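Local coordinates for protein probable amidase (Thermus thermophilus, PDB 2DC0) that is a probable amidase of the amidase sequence family, an alpha/beta protein built round one large mixed sheet, with two chains in its assembly, at residues Y188-L193 with I222-S227; P236-P241 with L423-W428; R272-P277 with R346-L351; L351-Q356 with G409-G414; L391-L396 with G414-D419. All coordinates share one frame; numbering follows the deposited sequence.

Contact 1: Y188-L193 with I222-S227; sequences YGRVSL and ILAGES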
# COMPACT_ATOMS: atom_id res chain seq x y z
N TYR A 188 9.59 -1.64 1.69
CA TYR A 188 9.19 -2.32 2.93
C TYR A 188 9.38 -3.83 2.82
O TYR A 188 9.06 -4.43 1.79
CB TYR A 188 7.72 -2.01 3.23
CG TYR A 188 7.19 -2.72 4.46
CD1 TYR A 188 7.42 -2.22 5.74
CD2 TYR A 188 6.45 -3.90 4.34
CE1 TYR A 188 6.93 -2.87 6.87
CE2 TYR A 188 5.96 -4.56 5.46
CZ TYR A 188 6.20 -4.04 6.72
OH TYR A 188 5.71 -4.70 7.83
N GLY A 189 9.92 -4.43 3.87
CA GLY A 189 10.10 -5.87 3.91
C GLY A 189 11.21 -6.52 3.11
O GLY A 189 11.48 -7.70 3.30
N ARG A 190 11.86 -5.78 2.22
CA ARG A 190 12.93 -6.38 1.43
C ARG A 190 14.04 -6.93 2.33
O ARG A 190 14.57 -8.01 2.08
CB ARG A 190 13.50 -5.37 0.44
CG ARG A 190 14.47 -5.99 -0.55
CD ARG A 190 14.95 -4.97 -1.56
NE ARG A 190 13.89 -4.53 -2.48
CZ ARG A 190 13.40 -5.27 -3.46
NH1 ARG A 190 13.87 -6.50 -3.68
NH2 ARG A 190 12.46 -4.78 -4.25
N VAL A 191 14.38 -6.19 3.38
CA VAL A 191 15.40 -6.63 4.33
C VAL A 191 14.65 -7.07 5.58
O VAL A 191 13.87 -6.31 6.15
CB VAL A 191 16.40 -5.50 4.68
CG1 VAL A 191 17.40 -5.99 5.72
CG2 VAL A 191 17.14 -5.06 3.43
N SER A 192 14.88 -8.31 6.00
CA SER A 192 14.18 -8.85 7.16
C SER A 192 14.44 -8.13 8.47
O SER A 192 15.58 -7.79 8.80
CB SER A 192 14.52 -10.33 7.35
OG SER A 192 13.93 -10.83 8.53
N LEU A 193 13.37 -7.91 9.22
CA LEU A 193 13.46 -7.28 10.52
C LEU A 193 13.20 -8.32 11.61
O LEU A 193 12.92 -7.98 12.76
CB LEU A 193 12.45 -6.13 10.62
CG LEU A 193 12.96 -4.80 10.05
CD1 LEU A 193 11.82 -3.80 9.94
CD2 LEU A 193 14.06 -4.26 10.96
N ILE A 222 23.11 -7.94 -0.19
CA ILE A 222 23.51 -8.91 0.83
C ILE A 222 22.46 -8.98 1.93
O ILE A 222 22.10 -10.07 2.38
CB ILE A 222 24.88 -8.54 1.46
CG1 ILE A 222 25.96 -8.52 0.39
CG2 ILE A 222 25.22 -9.52 2.57
CD1 ILE A 222 26.21 -9.83 -0.40
N LEU A 223 21.96 -7.83 2.36
CA LEU A 223 20.95 -7.78 3.41
C LEU A 223 19.63 -8.39 2.99
O LEU A 223 18.93 -9.01 3.79
CB LEU A 223 20.71 -6.33 3.84
CG LEU A 223 21.84 -5.70 4.67
CD1 LEU A 223 21.64 -4.19 4.75
CD2 LEU A 223 21.85 -6.33 6.06
N ALA A 224 19.28 -8.21 1.72
CA ALA A 224 18.03 -8.73 1.18
C ALA A 224 18.20 -10.18 0.73
O ALA A 224 17.22 -10.91 0.60
CB ALA A 224 17.58 -7.88 0.00
N GLY A 225 19.44 -10.59 0.50
CA GLY A 225 19.70 -11.94 0.07
C GLY A 225 19.31 -12.17 -1.38
O GLY A 225 18.96 -13.28 -1.77
N GLU A 226 19.35 -11.11 -2.19
CA GLU A 226 18.99 -11.23 -3.59
C GLU A 226 19.71 -10.15 -4.39
O GLU A 226 20.08 -9.11 -3.84
CB GLU A 226 17.47 -11.08 -3.77
CG GLU A 226 16.94 -9.71 -3.37
CD GLU A 226 15.41 -9.64 -3.35
OE1 GLU A 226 14.78 -10.06 -4.35
OE2 GLU A 226 14.85 -9.15 -2.35
N SER A 227 19.93 -10.41 -5.67
CA SER A 227 20.61 -9.43 -6.51
C SER A 227 19.59 -8.38 -6.94
O SER A 227 18.41 -8.68 -7.13
CB SER A 227 21.23 -10.09 -7.74
OG SER A 227 20.23 -10.58 -8.60
O HOH W 1 16.64 -10.14 4.82
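R190 swings CG trans to its main-chain N (chi1 -171°), and a bend at chi3 (-69°) then brings its guanidinium across the extended side chain of E226. NH1 of R190 lies 3.1 Å from OE2 of E226, a salt bridge whose hydrogen bond is weak because the N-H points well off the oxygen (127°). The carboxylate comes to the edge of the guanidinium with its plane turned. Nearer the backbone, CG of R190 rests 3.7 Å from CB of A224; alanine is small enough to let the aliphatic part of the arginine lie close. V191 is branched at CB and places both methyls against L223, with CG1 and CG2 each 3.8 Å from CB of L223. A water accepts from N of S192 and donates to O of L223, at 2.8 Å in both cases, so the loop is stitched to the last turn of helix 213-224. G225, at positive phi, ends that helix in a Schellman motif. L339 of the second subunit packs on R190 and K343 of that subunit on E226. Because NH2 of R190 also pairs with D419, the arginine lies between two carboxylates, which probably favours the charged form of all three groups.

Contact 2: P236-P241 with L423-W428; sequences PVFGVP and LALGGW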
# COMPACT_ATOMS: atom_id res chain seq x y z
N PRO A 236 17.19 10.99 -17.29
CA PRO A 236 16.29 10.76 -16.16
C PRO A 236 15.27 11.88 -16.03
O PRO A 236 15.56 13.04 -16.31
CB PRO A 236 17.25 10.70 -14.97
CG PRO A 236 18.34 11.65 -15.38
CD PRO A 236 18.56 11.27 -16.82
N VAL A 237 14.06 11.52 -15.63
CA VAL A 237 12.98 12.49 -15.44
C VAL A 237 12.66 12.48 -13.95
O VAL A 237 12.23 11.47 -13.41
CB VAL A 237 11.72 12.10 -16.24
CG1 VAL A 237 10.62 13.13 -16.00
CG2 VAL A 237 12.04 12.01 -17.73
N PHE A 238 12.88 13.62 -13.30
CA PHE A 238 12.63 13.73 -11.87
C PHE A 238 11.40 14.56 -11.58
O PHE A 238 11.21 15.64 -12.15
CB PHE A 238 13.85 14.36 -11.18
CG PHE A 238 15.09 13.52 -11.27
CD1 PHE A 238 15.21 12.35 -10.52
CD2 PHE A 238 16.15 13.91 -12.08
CE1 PHE A 238 16.37 11.58 -10.58
CE2 PHE A 238 17.32 13.15 -12.15
CZ PHE A 238 17.43 11.98 -11.39
N GLY A 239 10.55 14.06 -10.68
CA GLY A 239 9.36 14.78 -10.30
C GLY A 239 9.61 15.52 -9.00
O GLY A 239 10.22 14.97 -8.08
N VAL A 240 9.14 16.76 -8.91
CA VAL A 240 9.32 17.56 -7.71
C VAL A 240 7.95 17.97 -7.18
O VAL A 240 7.20 18.67 -7.85
CB VAL A 240 10.16 18.83 -8.03
CG1 VAL A 240 10.30 19.70 -6.80
CG2 VAL A 240 11.54 18.41 -8.54
N PRO A 241 7.61 17.51 -5.96
CA PRO A 241 6.32 17.81 -5.32
C PRO A 241 6.32 19.17 -4.64
O PRO A 241 6.33 19.27 -3.41
CB PRO A 241 6.16 16.65 -4.34
CG PRO A 241 7.57 16.42 -3.89
CD PRO A 241 8.37 16.52 -5.18
N LEU A 423 18.55 3.23 -6.70
CA LEU A 423 19.99 3.16 -6.50
C LEU A 423 20.75 3.60 -7.74
O LEU A 423 21.79 4.25 -7.64
CB LEU A 423 20.38 1.74 -6.08
CG LEU A 423 19.89 1.41 -4.66
CD1 LEU A 423 19.97 -0.09 -4.38
CD2 LEU A 423 20.74 2.19 -3.66
N ALA A 424 20.24 3.24 -8.92
CA ALA A 424 20.89 3.63 -10.16
C ALA A 424 20.82 5.15 -10.32
O ALA A 424 21.81 5.80 -10.66
CB ALA A 424 20.22 2.94 -11.36
N LEU A 425 19.65 5.73 -10.08
CA LEU A 425 19.49 7.17 -10.19
C LEU A 425 20.34 7.87 -9.13
O LEU A 425 20.86 8.96 -9.37
CB LEU A 425 18.02 7.57 -10.02
CG LEU A 425 17.08 7.15 -11.16
CD1 LEU A 425 15.63 7.26 -10.69
CD2 LEU A 425 17.32 8.01 -12.39
N GLY A 426 20.50 7.23 -7.98
CA GLY A 426 21.31 7.81 -6.92
C GLY A 426 22.76 7.89 -7.36
O GLY A 426 23.45 8.88 -7.09
N GLY A 427 23.23 6.84 -8.03
CA GLY A 427 24.61 6.81 -8.49
C GLY A 427 24.83 7.88 -9.55
O GLY A 427 25.88 8.52 -9.59
N TRP A 428 23.84 8.06 -10.41
CA TRP A 428 23.91 9.05 -11.47
C TRP A 428 24.03 10.45 -10.86
O TRP A 428 24.85 11.26 -11.30
CB TRP A 428 22.65 8.97 -12.34
CG TRP A 428 22.69 9.86 -13.54
CD1 TRP A 428 23.19 9.55 -14.77
CD2 TRP A 428 22.19 11.20 -13.63
NE1 TRP A 428 23.04 10.63 -15.63
CE2 TRP A 428 22.44 11.65 -14.95
CE3 TRP A 428 21.58 12.07 -12.71
CZ2 TRP A 428 22.08 12.93 -15.38
CZ3 TRP A 428 21.22 13.35 -13.15
CH2 TRP A 428 21.48 13.77 -14.47
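P236, F238, L425 and W428 join helix 419-430 to the large mixed sheet, at the start of strand 237-240, in the helix-on-sheet packing of an alpha/beta fold. The aromatic interaction is a CH-pi contact. CG of P236 sits 3.8 Å from the centroid of the six-membered ring of W428, only 8° off the ring normal, so the proline meets the indole squarely over a face. Proline suits this place because its compact, rigid ring offers a CH2 to the indole face. The tryptophan reaches the strand because its CG lies trans to the main-chain N (chi1 -174°), which carries the indole out from the helix. That indole also has a cation-pi partner, R432, just beyond the helix.

The remaining contacts are purely apolar. CD2 of L425 faces both the proline and the phenylalanine, 3.7 Å from CB of P236 and 4.1 Å from CZ of F238; leucine is long enough to carry one methyl from the helix to the strand. In addition, F238 touches L352 and L425 touches A350, both on the neighbouring strand 350-354, so the helix bridges two strands. The two aromatic side chains meet as well: CZ3 of W428 comes to the edge of the F238 ring, near its plane, 4.0 Å from CE2 of F238.

Contact 3: R272-P277 with R346-L351; sequences REVSLP and RGVDAL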
# COMPACT_ATOMS: atom_id res chain seq x y z
N ARG A 272 10.16 17.82 -13.65
CA ARG A 272 8.73 18.08 -13.79
C ARG A 272 8.08 18.25 -12.43
O ARG A 272 8.35 17.49 -11.51
CB ARG A 272 8.04 16.92 -14.52
CG ARG A 272 8.54 16.66 -15.94
CD ARG A 272 7.78 15.48 -16.58
NE ARG A 272 8.36 15.09 -17.86
CZ ARG A 272 7.93 14.07 -18.60
NH1 ARG A 272 6.92 13.32 -18.18
NH2 ARG A 272 8.53 13.79 -19.75
N GLU A 273 7.23 19.26 -12.31
CA GLU A 273 6.52 19.48 -11.06
C GLU A 273 5.45 18.41 -10.98
O GLU A 273 4.84 18.06 -12.00
CB GLU A 273 5.84 20.84 -11.03
CG GLU A 273 5.19 21.12 -9.68
CD GLU A 273 4.30 22.34 -9.67
OE1 GLU A 273 4.49 23.24 -10.52
OE2 GLU A 273 3.42 22.41 -8.79
N VAL A 274 5.22 17.87 -9.79
CA VAL A 274 4.18 16.87 -9.58
C VAL A 274 3.40 17.29 -8.34
O VAL A 274 3.90 18.08 -7.54
CB VAL A 274 4.76 15.44 -9.32
CG1 VAL A 274 5.55 14.96 -10.53
CG2 VAL A 274 5.62 15.44 -8.07
N SER A 275 2.19 16.77 -8.19
CA SER A 275 1.36 17.11 -7.03
C SER A 275 1.34 15.96 -6.03
O SER A 275 1.10 14.81 -6.40
CB SER A 275 -0.08 17.42 -7.48
OG SER A 275 -0.92 17.63 -6.35
N LEU A 276 1.61 16.26 -4.78
CA LEU A 276 1.63 15.30 -3.69
C LEU A 276 1.12 15.93 -2.39
O LEU A 276 1.90 16.15 -1.47
CB LEU A 276 2.93 14.50 -3.71
CG LEU A 276 3.12 13.48 -2.59
CD1 LEU A 276 3.03 12.07 -3.15
CD2 LEU A 276 4.46 13.70 -1.91
N PRO A 277 -0.17 16.30 -2.36
CA PRO A 277 -0.80 16.95 -1.20
C PRO A 277 -0.52 16.26 0.13
O PRO A 277 0.04 16.86 1.05
CB PRO A 277 -2.29 16.92 -1.55
CG PRO A 277 -2.28 16.96 -3.05
CD PRO A 277 -1.18 15.99 -3.39
N ARG A 346 3.86 8.41 -11.36
CA ARG A 346 3.54 8.06 -12.74
C ARG A 346 4.16 9.03 -13.74
O ARG A 346 3.98 10.24 -13.63
CB ARG A 346 2.02 8.03 -12.95
CG ARG A 346 1.31 6.83 -12.34
CD ARG A 346 -0.20 6.91 -12.57
NE ARG A 346 -0.55 6.94 -13.99
CZ ARG A 346 -0.49 5.90 -14.81
NH1 ARG A 346 -0.09 4.72 -14.36
NH2 ARG A 346 -0.82 6.04 -16.09
N GLY A 347 4.89 8.50 -14.71
CA GLY A 347 5.49 9.37 -15.71
C GLY A 347 6.86 9.93 -15.38
O GLY A 347 7.46 10.59 -16.23
N VAL A 348 7.35 9.71 -14.17
CA VAL A 348 8.69 10.19 -13.79
C VAL A 348 9.51 9.01 -13.27
O VAL A 348 8.95 7.99 -12.87
CB VAL A 348 8.64 11.31 -12.69
CG1 VAL A 348 7.86 12.52 -13.20
CG2 VAL A 348 8.02 10.78 -11.40
N ASP A 349 10.83 9.13 -13.30
CA ASP A 349 11.67 8.04 -12.84
C ASP A 349 11.76 8.01 -11.31
O ASP A 349 11.91 6.94 -10.71
CB ASP A 349 13.07 8.15 -13.46
CG ASP A 349 13.04 7.96 -14.96
OD1 ASP A 349 12.46 6.95 -15.41
OD2 ASP A 349 13.60 8.81 -15.69
N ALA A 350 11.65 9.18 -10.70
CA ALA A 350 11.70 9.27 -9.25
C ALA A 350 11.33 10.67 -8.81
O ALA A 350 11.29 11.59 -9.62
CB ALA A 350 13.09 8.93 -8.74
N LEU A 351 11.06 10.82 -7.52
CA LEU A 351 10.76 12.13 -6.97
C LEU A 351 12.04 12.58 -6.30
O LEU A 351 12.84 11.75 -5.84
CB LEU A 351 9.65 12.04 -5.91
CG LEU A 351 8.32 11.43 -6.34
CD1 LEU A 351 7.30 11.60 -5.22
CD2 LEU A 351 7.83 12.10 -7.61
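V274 carries the apolar part of this contact, with one methyl for each of two partners. CG2 of V274 lies 4.0 Å from CD2 of L351, a slanting approach, and CG1 of V274 lies 4.3 Å from CG1 of V348. Both contacts are loose, and beta-branched valine suits them because two methyls diverge directly from CB. L351 reaches across because its CG stands opposite its own carbonyl carbon (chi1 -57°), which lets CD2 extend towards V274.

The segments cover the end region of strand 270-273 with the loop after it, and the loop that leads into strand 350-354. These strands run parallel in the mixed sheet with strand 237-240 between them. The side chains therefore meet across that middle strand, whose V237 touches both R272 and V348. On one flank helix 324-345 adds L345 against L351.

The polar part lies at the surface. The extended chain of R272 brings NH1 to 3.4 Å from O of G347, but the angle is too poor for a hydrogen bond. The firmer partner of this arginine is E270, which forms a salt bridge with NE. G347 has a positive phi of 88°, an angle that would press any side chain against the carbonyl of R346, and glycine fits it without strain.

Contact 4: L351-Q356 with G409-G414; sequences LLLPVQ and GLQVVG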
# COMPACT_ATOMS: atom_id res chain seq x y z
N LEU A 351 11.06 10.82 -7.52
CA LEU A 351 10.76 12.13 -6.97
C LEU A 351 12.04 12.58 -6.30
O LEU A 351 12.84 11.75 -5.84
CB LEU A 351 9.65 12.04 -5.91
CG LEU A 351 8.32 11.43 -6.34
CD1 LEU A 351 7.30 11.60 -5.22
CD2 LEU A 351 7.83 12.10 -7.61
N LEU A 352 12.24 13.89 -6.27
CA LEU A 352 13.40 14.50 -5.63
C LEU A 352 12.88 15.56 -4.65
O LEU A 352 11.95 16.30 -4.97
CB LEU A 352 14.30 15.21 -6.64
CG LEU A 352 15.12 14.39 -7.64
CD1 LEU A 352 16.06 15.33 -8.40
CD2 LEU A 352 15.93 13.34 -6.88
N LEU A 353 13.48 15.61 -3.47
CA LEU A 353 13.13 16.59 -2.45
C LEU A 353 14.16 16.48 -1.34
O LEU A 353 14.70 15.40 -1.09
CB LEU A 353 11.73 16.32 -1.87
CG LEU A 353 11.52 15.01 -1.11
CD1 LEU A 353 10.44 15.19 -0.03
CD2 LEU A 353 11.12 13.93 -2.09
N PRO A 354 14.46 17.59 -0.65
CA PRO A 354 15.45 17.53 0.43
C PRO A 354 15.02 16.52 1.49
O PRO A 354 13.83 16.22 1.63
CB PRO A 354 15.43 18.96 0.98
CG PRO A 354 15.08 19.77 -0.22
CD PRO A 354 13.97 18.96 -0.84
N VAL A 355 15.99 16.00 2.23
CA VAL A 355 15.69 15.03 3.27
C VAL A 355 15.49 15.78 4.59
O VAL A 355 15.00 15.21 5.57
CB VAL A 355 16.84 14.01 3.44
CG1 VAL A 355 18.02 14.65 4.15
CG2 VAL A 355 16.34 12.79 4.19
N GLN A 356 15.88 17.05 4.60
CA GLN A 356 15.78 17.91 5.78
C GLN A 356 15.51 19.36 5.33
O GLN A 356 15.92 19.76 4.23
CB GLN A 356 17.10 17.85 6.56
CG GLN A 356 18.29 18.25 5.69
CD GLN A 356 19.62 17.81 6.25
OE1 GLN A 356 20.16 18.41 7.18
NE2 GLN A 356 20.15 16.74 5.69
N GLY A 409 21.09 16.63 3.07
CA GLY A 409 20.83 15.52 2.17
C GLY A 409 19.67 15.66 1.21
O GLY A 409 18.78 16.50 1.39
N LEU A 410 19.69 14.82 0.17
CA LEU A 410 18.65 14.80 -0.86
C LEU A 410 17.96 13.45 -0.88
O LEU A 410 18.61 12.41 -0.73
CB LEU A 410 19.27 15.06 -2.24
CG LEU A 410 18.32 15.02 -3.44
CD1 LEU A 410 17.43 16.27 -3.44
CD2 LEU A 410 19.14 14.98 -4.74
N GLN A 411 16.65 13.46 -1.06
CA GLN A 411 15.89 12.22 -1.13
C GLN A 411 15.55 11.89 -2.58
O GLN A 411 15.16 12.76 -3.34
CB GLN A 411 14.58 12.33 -0.36
CG GLN A 411 14.71 12.26 1.15
CD GLN A 411 13.35 12.21 1.82
OE1 GLN A 411 12.64 13.21 1.89
NE2 GLN A 411 12.96 11.03 2.29
N VAL A 412 15.74 10.62 -2.93
CA VAL A 412 15.41 10.11 -4.26
C VAL A 412 14.36 9.05 -3.95
O VAL A 412 14.67 8.03 -3.34
CB VAL A 412 16.64 9.44 -4.93
CG1 VAL A 412 16.25 8.96 -6.33
CG2 VAL A 412 17.80 10.44 -5.02
N VAL A 413 13.12 9.30 -4.36
CA VAL A 413 12.00 8.40 -4.10
C VAL A 413 11.51 7.64 -5.33
O VAL A 413 11.18 8.25 -6.34
CB VAL A 413 10.79 9.21 -3.55
CG1 VAL A 413 9.66 8.27 -3.15
CG2 VAL A 413 11.23 10.07 -2.37
N GLY A 414 11.45 6.31 -5.23
CA GLY A 414 10.99 5.51 -6.36
C GLY A 414 9.71 4.76 -6.08
O GLY A 414 9.19 4.79 -4.96
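L351 and V413 exchange two backbone hydrogen bonds, from L351 N to V413 O at 2.8 Å and from V413 N to L351 O at 2.9 Å, the latter almost straight (174° at the hydrogen). Two residues on, L353 and Q411 form the next hydrogen-bonded pair of an antiparallel ladder. Q411 N gives a firm bond of 2.8 Å to L353 O, whereas the return bond from L353 N to Q411 O is weak at 3.3 Å. Beyond the regular strand, V355 N still reaches G409 O at 3.0 Å, though from well above the carbonyl plane. P354 has no N-H to give, and it suits a non-hydrogen-bonded pair with L410, where its nitrogen is not needed by this partner strand.

Packing follows the ladder. On one face L352 and V412 run alongside each other in a common direction, with CD2 of L352 3.9 Å from CG2 of V412. On the other, CG of L353 stands between its own N and carbonyl carbon (chi1 64°), and CD2 of L353 crosses to 3.9 Å from CG2 of V413. Further along, CG2 of V355 meets CG of Q411 at 3.5 Å, and V355 CG1 presses on the bare backbone of G409, where any side chain would clash.

The pair is interior to the sheet, between strands 395-403 and 237-240. Helix 251-263 touches P354 and L410 through F257, while F388 of helix 386-390 covers L353, Q411 and V413.

Contact 5: L391-L396 with G414-D419; sequences LGVPTL and GAYGED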
# COMPACT_ATOMS: atom_id res chain seq x y z
N LEU A 391 4.43 4.65 3.53
CA LEU A 391 3.91 3.90 2.39
C LEU A 391 4.82 2.80 1.84
O LEU A 391 4.47 2.13 0.88
CB LEU A 391 3.52 4.89 1.28
CG LEU A 391 2.40 5.87 1.69
CD1 LEU A 391 2.13 6.89 0.59
CD2 LEU A 391 1.13 5.06 1.99
N GLY A 392 5.99 2.63 2.45
CA GLY A 392 6.91 1.57 2.07
C GLY A 392 7.72 1.61 0.78
O GLY A 392 8.29 0.58 0.40
N VAL A 393 7.81 2.76 0.13
CA VAL A 393 8.55 2.85 -1.13
C VAL A 393 10.05 3.08 -0.93
O VAL A 393 10.47 3.73 0.03
CB VAL A 393 7.98 3.96 -2.03
CG1 VAL A 393 6.54 3.63 -2.39
CG2 VAL A 393 8.05 5.31 -1.33
N PRO A 394 10.89 2.55 -1.83
CA PRO A 394 12.34 2.70 -1.73
C PRO A 394 12.77 4.16 -1.81
O PRO A 394 12.41 4.88 -2.74
CB PRO A 394 12.86 1.87 -2.91
CG PRO A 394 11.75 2.00 -3.92
CD PRO A 394 10.51 1.84 -3.07
N THR A 395 13.54 4.60 -0.81
CA THR A 395 13.99 5.98 -0.76
C THR A 395 15.45 6.09 -0.35
O THR A 395 15.87 5.56 0.68
CB THR A 395 13.13 6.79 0.22
OG1 THR A 395 11.74 6.55 -0.06
CG2 THR A 395 13.43 8.27 0.09
N LEU A 396 16.22 6.80 -1.17
CA LEU A 396 17.64 7.00 -0.91
C LEU A 396 17.92 8.40 -0.40
O LEU A 396 17.28 9.36 -0.84
CB LEU A 396 18.43 6.79 -2.21
CG LEU A 396 19.93 7.04 -2.16
CD1 LEU A 396 20.59 5.93 -1.34
CD2 LEU A 396 20.51 7.06 -3.57
N GLY A 414 11.45 6.31 -5.23
CA GLY A 414 10.99 5.51 -6.36
C GLY A 414 9.71 4.76 -6.08
O GLY A 414 9.19 4.79 -4.96
N ALA A 415 9.18 4.07 -7.09
CA ALA A 415 7.96 3.29 -6.95
C ALA A 415 8.25 2.06 -6.11
O ALA A 415 9.40 1.63 -6.00
CB ALA A 415 7.43 2.87 -8.33
N TYR A 416 7.20 1.50 -5.52
CA TYR A 416 7.31 0.31 -4.68
C TYR A 416 8.05 -0.79 -5.45
O TYR A 416 7.73 -1.06 -6.61
CB TYR A 416 5.90 -0.15 -4.29
CG TYR A 416 5.82 -0.85 -2.96
CD1 TYR A 416 5.25 -0.23 -1.85
CD2 TYR A 416 6.30 -2.15 -2.81
CE1 TYR A 416 5.16 -0.89 -0.61
CE2 TYR A 416 6.22 -2.81 -1.58
CZ TYR A 416 5.65 -2.17 -0.50
OH TYR A 416 5.58 -2.84 0.70
N GLY A 417 9.05 -1.39 -4.81
CA GLY A 417 9.81 -2.46 -5.45
C GLY A 417 10.88 -2.01 -6.43
O GLY A 417 11.63 -2.84 -6.93
N GLU A 418 10.98 -0.72 -6.70
CA GLU A 418 12.00 -0.26 -7.65
C GLU A 418 13.30 0.21 -7.01
O GLU A 418 13.85 1.25 -7.39
CB GLU A 418 11.41 0.83 -8.56
CG GLU A 418 10.26 0.31 -9.43
CD GLU A 418 10.55 -1.07 -10.04
OE1 GLU A 418 11.57 -1.21 -10.75
OE2 GLU A 418 9.76 -2.02 -9.80
N ASP A 419 13.79 -0.58 -6.06
CA ASP A 419 15.02 -0.28 -5.35
C ASP A 419 16.21 -0.12 -6.29
O ASP A 419 17.04 0.77 -6.09
CB ASP A 419 15.33 -1.40 -4.35
CG ASP A 419 14.19 -1.66 -3.40
OD1 ASP A 419 14.45 -1.63 -2.17
OD2 ASP A 419 13.05 -1.91 -3.87
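The type II beta turn from A415 to E418, which leads from strand 406-413 into helix 419-430, packs against P394 just before strand 395-403. P394 O accepts from G414 N at 3.0 Å in an almost straight bond (175°), with the donor nearly in line with C=O. The flat, rigid proline ring lies close on the turn backbone: CD, next to the ring nitrogen, approaches A415 O at 3.1 Å, and CB of P394 is 3.8 Å from CG of D419. G417 takes the positive-phi third position of the turn, where glycine is at ease.

Strands 395-403 and 406-413 are successive antiparallel neighbours, and the bond between G414 and P394 adds a link at this end of their pairing. Here V393 puts CB 3.3 Å from G414 O, a buried oxygen without a polar partner in the model. T395 OG1 turns back to donate to V393 O at 3.1 Å.

Y416 swings its CG away from its own N (chi1 -151°) and sets its ring against the Schellman motif with which G392 ends helix 386-390. L391 O approaches the ring edge, 3.4 Å from CE1 of Y416, while G392 O sits over one face, 3.6 Å from the same CE1; a side chain on G392 would crowd this ring. At the far end of the turn E418 forms a salt bridge with R346 of the second subunit, and D419 accepts a hydrogen bond from S187 and forms a salt bridge with R190.

Contacts 2, 4 and 5 are buried, contact 1 is partly buried and contact 3 lies at the surface. Contacts 2, 3 and 4 share one end of the mixed sheet: contact 4 joins neighbouring strands by main-chain bonds, contact 2 lays a helix on the sheet by apolar and aromatic packing, and contact 3 spans strand 237-240 with sparse valine and leucine contacts and an arginine at the rim. Contact 4 shares L351 with contact 3 and G414 with contact 5, where strand 406-413 meets its other neighbour, 395-403, and runs into a turn. Contacts 1 and 5 meet through the R190 to D419 salt bridge. Contacts 1, 3 and 5 touch the second subunit, and charged side chains are prominent there.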